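Local structure of actin-related protein 8 (Homo sapiens, 4FO0) at residues 22-27 and 254-259; 58-63 and 154-159. The protein binds ATP as an actin-family subunit of the INO80 chromatin-remodelling complex and is important for the functional organization of mitotic chromosomes. One frame throughout, in Å; residues are numbered along the deposited sequence.

Contact 1 (22-27 and 254-259); sequences PGSTTL and GDQKTS. With ATP (adenosine-5'-triphosphate), chain C.
Thr25 faces Asp255 and Ser24 faces Gln256 with each CA pair 6.6 Å apart, so two turns meet through side chains and ATP rather than by pairing their backbones. The direct link is the bond from Thr25 OG1 to Asp255 OD2, 2.9 Å long and arriving 39° out of the carboxylate plane. From the opposite face Gln256 NE2 donates to the same OD2 at 3.1 Å, and Trp60 NE1 is a third partner. Asp255 spreads its carboxylate between protein and nucleotide, its chi1 of -176° placing CG opposite the backbone N, and turns OD1 to the ribose O3' of ATP. With an alanine here, Thr25 OG1, Gln256 NE2 and Trp60 NE1 would probably lose their shared acceptor. Each segment is the bend of a beta hairpin, and together they are the two phosphate-binding loops of the actin fold, facing each other across the nucleotide cleft. Ser24 gives ATP O2G both its backbone N and its OG, the latter at 2.6 Å, while the N atoms of Thr25 and Thr26 converge on ATP O1B. From the other loop Gln256 N and Lys257 N share ATP O3G, and Lys257 NZ reaches ATP O1G at 2.7 Å. Gln256 OE1 lies 3.5 Å from Ser24 CB, its polar partner being Arg157 N.

Contact 2 (58-63 and 154-159); sequences DSWLLR and PIRRGQ
Arg63 and Arg157 lay their guanidinium groups flat on one another, planes 11° apart and centres separated by 4.0 Å. The overlap is offset: Arg157 NH1 sits over the centre of the Arg63 group, whereas Arg63 NE lies above the rim of the Arg157 group. Alongside, Arg157 NH2 comes within 3.6 Å of Arg63 CB. Two like charges so close would be expected to repel, but Arg63 NH1 bonds to Ala277 O and forms a salt bridge with Asp282, which is likely to offset part of the cost.

Arg156 works differently, through its edge. Its NH1 donates in plane to Ser59 O at 2.8 Å, using a lone pair of that carbonyl. The same NH1 meets Trp60 CD1 obliquely at 4.0 Å, with the indole and guanidinium planes 53° apart. Bends at chi2 and chi3 fold the Arg156 chain back, allowing NE to donate almost straight to Ile155 O, which fixes the rotation of the group. Trp153 adds a cation-pi partner. Residues 156-159 form a type I' turn, and the Pro-Ile-X-X-Gly sequence is that of the sensor loop of actin, here carrying arginines on the turn.

The indole of Trp60, one face touched by Leu61 CD2, packs against helix 306-319 at Cys309, Leu310 and Gln313; Arg63 touches Arg285 of helix 280-293, and Pro154 rests on helix 170-187.

Contact 1 lies in the buried middle of the chain, about 3 Å from its centre, and contact 2 about 11 Å from it, nearer the surface; their own centres are about 9 Å apart. Both belong to the actin fold, but contact 1 joins hairpins of the two large sheets, while contact 2 joins a loop to a small two-stranded hairpin. Their chemistry differs accordingly: inside, backbone amides, one serine hydroxyl and a lysine around the phosphates, with a threonine-aspartate bond beside them; outside, arginine stacking and a carbonyl bond. Arg156 NH2 and Gly158 N bond to Ser24 O and OG, so residues 154-159 form a second shell behind the phosphate loop of 22-27.

Contact 1 (22-27 and 254-259)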
# COMPACT_ATOMS: atom_id res chain seq x y z
N PRO A 22 -7.11 1.97 -7.09
CA PRO A 22 -5.71 2.17 -7.47
C PRO A 22 -4.82 2.18 -6.23
O PRO A 22 -5.28 2.50 -5.14
CB PRO A 22 -5.71 3.56 -8.10
CG PRO A 22 -7.18 3.97 -8.19
CD PRO A 22 -7.89 3.21 -7.15
N GLY A 23 -3.56 1.81 -6.40
CA GLY A 23 -2.57 1.86 -5.33
C GLY A 23 -1.21 2.19 -5.92
O GLY A 23 -1.00 2.09 -7.13
N SER A 24 -0.27 2.60 -5.07
CA SER A 24 1.09 2.87 -5.53
C SER A 24 1.68 1.63 -6.21
O SER A 24 2.38 1.73 -7.22
CB SER A 24 1.98 3.28 -4.36
OG SER A 24 1.45 4.41 -3.70
N THR A 25 1.40 0.46 -5.66
CA THR A 25 2.01 -0.76 -6.15
C THR A 25 0.99 -1.74 -6.74
O THR A 25 1.29 -2.45 -7.70
CB THR A 25 2.92 -1.39 -5.07
OG1 THR A 25 4.12 -0.61 -5.00
CG2 THR A 25 3.33 -2.81 -5.43
N THR A 26 -0.21 -1.76 -6.20
CA THR A 26 -1.20 -2.70 -6.73
C THR A 26 -2.51 -2.03 -7.10
O THR A 26 -3.10 -1.32 -6.29
CB THR A 26 -1.51 -3.83 -5.75
OG1 THR A 26 -0.29 -4.51 -5.41
CG2 THR A 26 -2.50 -4.81 -6.36
N LEU A 27 -2.95 -2.25 -8.34
CA LEU A 27 -4.30 -1.91 -8.73
C LEU A 27 -5.25 -3.06 -8.34
O LEU A 27 -4.98 -4.24 -8.58
CB LEU A 27 -4.36 -1.66 -10.24
CG LEU A 27 -5.79 -1.63 -10.82
CD1 LEU A 27 -6.61 -0.47 -10.26
CD2 LEU A 27 -5.73 -1.57 -12.34
N GLY A 254 -0.30 1.10 3.33
CA GLY A 254 -0.05 0.55 2.02
C GLY A 254 1.42 0.29 1.82
O GLY A 254 2.19 0.17 2.77
N ASP A 255 1.82 0.20 0.56
CA ASP A 255 3.21 -0.06 0.29
C ASP A 255 4.02 1.22 0.47
O ASP A 255 5.18 1.17 0.82
CB ASP A 255 3.40 -0.63 -1.11
CG ASP A 255 4.84 -1.00 -1.38
OD1 ASP A 255 5.45 -1.74 -0.58
OD2 ASP A 255 5.39 -0.52 -2.39
N GLN A 256 3.39 2.37 0.25
CA GLN A 256 4.14 3.62 0.27
C GLN A 256 3.52 4.75 1.08
O GLN A 256 4.22 5.68 1.45
CB GLN A 256 4.40 4.08 -1.15
CG GLN A 256 5.49 3.26 -1.77
CD GLN A 256 5.50 3.36 -3.24
OE1 GLN A 256 5.24 4.42 -3.81
NE2 GLN A 256 5.75 2.23 -3.88
N LYS A 257 2.22 4.68 1.33
CA LYS A 257 1.57 5.74 2.10
C LYS A 257 0.78 5.12 3.21
O LYS A 257 0.33 3.99 3.08
CB LYS A 257 0.66 6.60 1.21
CG LYS A 257 -0.60 5.91 0.74
CD LYS A 257 -1.74 6.12 1.73
CE LYS A 257 -2.89 5.15 1.46
NZ LYS A 257 -2.48 3.73 1.70
N THR A 258 0.66 5.85 4.31
CA THR A 258 -0.18 5.43 5.42
C THR A 258 -1.22 6.49 5.74
O THR A 258 -0.87 7.63 6.00
CB THR A 258 0.65 5.24 6.67
OG1 THR A 258 1.56 4.16 6.46
CG2 THR A 258 -0.26 4.93 7.86
N SER A 259 -2.50 6.11 5.69
CA SER A 259 -3.59 7.04 6.00
C SER A 259 -4.13 6.76 7.38
O SER A 259 -4.28 5.60 7.77
CB SER A 259 -4.74 6.89 5.01
OG SER A 259 -4.39 7.31 3.71
PG ATP C . -0.39 2.53 -1.20
O1G ATP C . -1.65 2.26 -0.42
O2G ATP C . -0.57 3.33 -2.47
O3G ATP C . 0.80 2.98 -0.38
PB ATP C . -0.87 -0.17 -2.17
O1B ATP C . -0.20 -0.70 -3.41
O2B ATP C . -2.36 0.09 -2.07
O3B ATP C . 0.04 1.08 -1.73
PA ATP C . -1.14 -2.48 -0.52
O1A ATP C . -1.18 -3.38 -1.72
O2A ATP C . -2.36 -2.22 0.33
O3A ATP C . -0.43 -1.12 -0.95
O5' ATP C . -0.00 -3.06 0.45
C5' ATP C . 1.25 -3.36 -0.14
C4' ATP C . 2.24 -3.63 0.97
O4' ATP C . 1.73 -4.70 1.75
C3' ATP C . 3.60 -4.06 0.47
O3' ATP C . 4.62 -3.29 1.12
C2' ATP C . 3.70 -5.51 0.87
O2' ATP C . 5.03 -5.91 1.17
C1' ATP C . 2.84 -5.51 2.11
N9 ATP C . 2.48 -6.89 2.49
C8 ATP C . 1.71 -7.73 1.78
N7 ATP C . 1.59 -8.92 2.43
C5 ATP C . 2.29 -8.83 3.56
C6 ATP C . 2.59 -9.73 4.69
N6 ATP C . 2.07 -10.99 4.70
N1 ATP C . 3.38 -9.25 5.68
C2 ATP C . 3.89 -8.01 5.67
N3 ATP C . 3.67 -7.14 4.66
C4 ATP C . 2.89 -7.49 3.60

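Contact 2 (58-63 and 154-159)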
# COMPACT_ATOMS: atom_id res chain seq x y z
N ASP A 58 11.63 4.00 -12.73
CA ASP A 58 11.07 4.69 -11.58
C ASP A 58 11.68 4.15 -10.29
O ASP A 58 12.08 2.99 -10.21
CB ASP A 58 9.54 4.57 -11.53
CG ASP A 58 8.83 5.77 -12.14
OD1 ASP A 58 9.35 6.91 -12.03
OD2 ASP A 58 7.74 5.59 -12.72
N SER A 59 11.75 4.99 -9.28
CA SER A 59 12.17 4.52 -7.98
C SER A 59 11.06 3.66 -7.38
O SER A 59 9.87 3.93 -7.59
CB SER A 59 12.47 5.71 -7.08
OG SER A 59 12.94 6.81 -7.85
N TRP A 60 11.43 2.62 -6.65
CA TRP A 60 10.47 1.83 -5.90
C TRP A 60 10.84 1.76 -4.40
O TRP A 60 10.24 2.46 -3.57
CB TRP A 60 10.38 0.44 -6.49
CG TRP A 60 9.39 -0.42 -5.80
CD1 TRP A 60 8.53 -0.05 -4.80
CD2 TRP A 60 9.14 -1.80 -6.06
NE1 TRP A 60 7.77 -1.13 -4.42
CE2 TRP A 60 8.13 -2.22 -5.18
CE3 TRP A 60 9.68 -2.73 -6.97
CZ2 TRP A 60 7.64 -3.52 -5.16
CZ3 TRP A 60 9.20 -4.02 -6.95
CH2 TRP A 60 8.19 -4.41 -6.06
N LEU A 61 11.81 0.93 -4.06
CA LEU A 61 12.29 0.86 -2.68
C LEU A 61 13.28 1.98 -2.35
O LEU A 61 13.60 2.21 -1.20
CB LEU A 61 12.93 -0.50 -2.35
CG LEU A 61 12.12 -1.79 -2.48
CD1 LEU A 61 12.82 -2.86 -1.67
CD2 LEU A 61 10.67 -1.63 -2.04
N LEU A 62 13.78 2.68 -3.36
CA LEU A 62 14.55 3.87 -3.06
C LEU A 62 13.67 5.11 -3.20
O LEU A 62 12.58 5.05 -3.79
CB LEU A 62 15.77 3.99 -3.95
CG LEU A 62 16.92 3.03 -3.65
CD1 LEU A 62 18.16 3.54 -4.34
CD2 LEU A 62 17.15 2.94 -2.16
N ARG A 63 14.13 6.22 -2.65
CA ARG A 63 13.36 7.46 -2.63
C ARG A 63 14.33 8.57 -2.31
O ARG A 63 15.44 8.31 -1.85
CB ARG A 63 12.25 7.39 -1.57
CG ARG A 63 12.75 6.98 -0.17
CD ARG A 63 11.60 6.88 0.82
NE ARG A 63 10.85 8.13 0.92
CZ ARG A 63 9.72 8.26 1.61
NH1 ARG A 63 9.21 7.22 2.26
NH2 ARG A 63 9.09 9.42 1.65
N PRO A 154 2.78 4.83 -12.30
CA PRO A 154 1.96 6.04 -12.39
C PRO A 154 1.60 6.60 -11.02
O PRO A 154 1.20 7.76 -10.92
CB PRO A 154 0.70 5.55 -13.09
CG PRO A 154 1.13 4.35 -13.85
CD PRO A 154 2.17 3.69 -12.99
N ILE A 155 1.74 5.80 -9.98
CA ILE A 155 1.43 6.27 -8.65
C ILE A 155 2.57 5.98 -7.69
O ILE A 155 3.12 4.87 -7.67
CB ILE A 155 0.11 5.67 -8.16
CG1 ILE A 155 -1.00 6.02 -9.15
CG2 ILE A 155 -0.22 6.16 -6.74
CD1 ILE A 155 -2.34 5.51 -8.74
N ARG A 156 2.94 6.99 -6.91
CA ARG A 156 4.00 6.88 -5.91
C ARG A 156 3.51 7.54 -4.65
O ARG A 156 2.93 8.64 -4.70
CB ARG A 156 5.29 7.59 -6.37
CG ARG A 156 5.93 7.05 -7.66
CD ARG A 156 6.66 5.73 -7.47
NE ARG A 156 5.71 4.62 -7.34
CZ ARG A 156 6.05 3.35 -7.13
NH1 ARG A 156 7.32 3.00 -7.02
NH2 ARG A 156 5.10 2.42 -7.02
N ARG A 157 3.72 6.89 -3.51
CA ARG A 157 3.31 7.46 -2.23
C ARG A 157 1.86 7.94 -2.29
O ARG A 157 1.52 8.98 -1.71
CB ARG A 157 4.25 8.60 -1.83
CG ARG A 157 5.46 8.11 -1.04
CD ARG A 157 6.46 9.24 -0.78
NE ARG A 157 7.50 9.33 -1.80
CZ ARG A 157 8.31 8.32 -2.13
NH1 ARG A 157 8.21 7.13 -1.52
NH2 ARG A 157 9.22 8.51 -3.08
N GLY A 158 1.04 7.20 -3.03
CA GLY A 158 -0.40 7.43 -3.07
C GLY A 158 -0.84 8.66 -3.84
O GLY A 158 -2.01 9.05 -3.77
N GLN A 159 0.09 9.28 -4.56
CA GLN A 159 -0.32 10.38 -5.42
C GLN A 159 0.22 10.18 -6.84
O GLN A 159 1.04 9.29 -7.08
CB GLN A 159 0.04 11.74 -4.81
CG GLN A 159 -0.70 12.04 -3.49
CD GLN A 159 -2.25 12.06 -3.62
OE1 GLN A 159 -2.80 11.95 -4.71
NE2 GLN A 159 -2.93 12.21 -2.49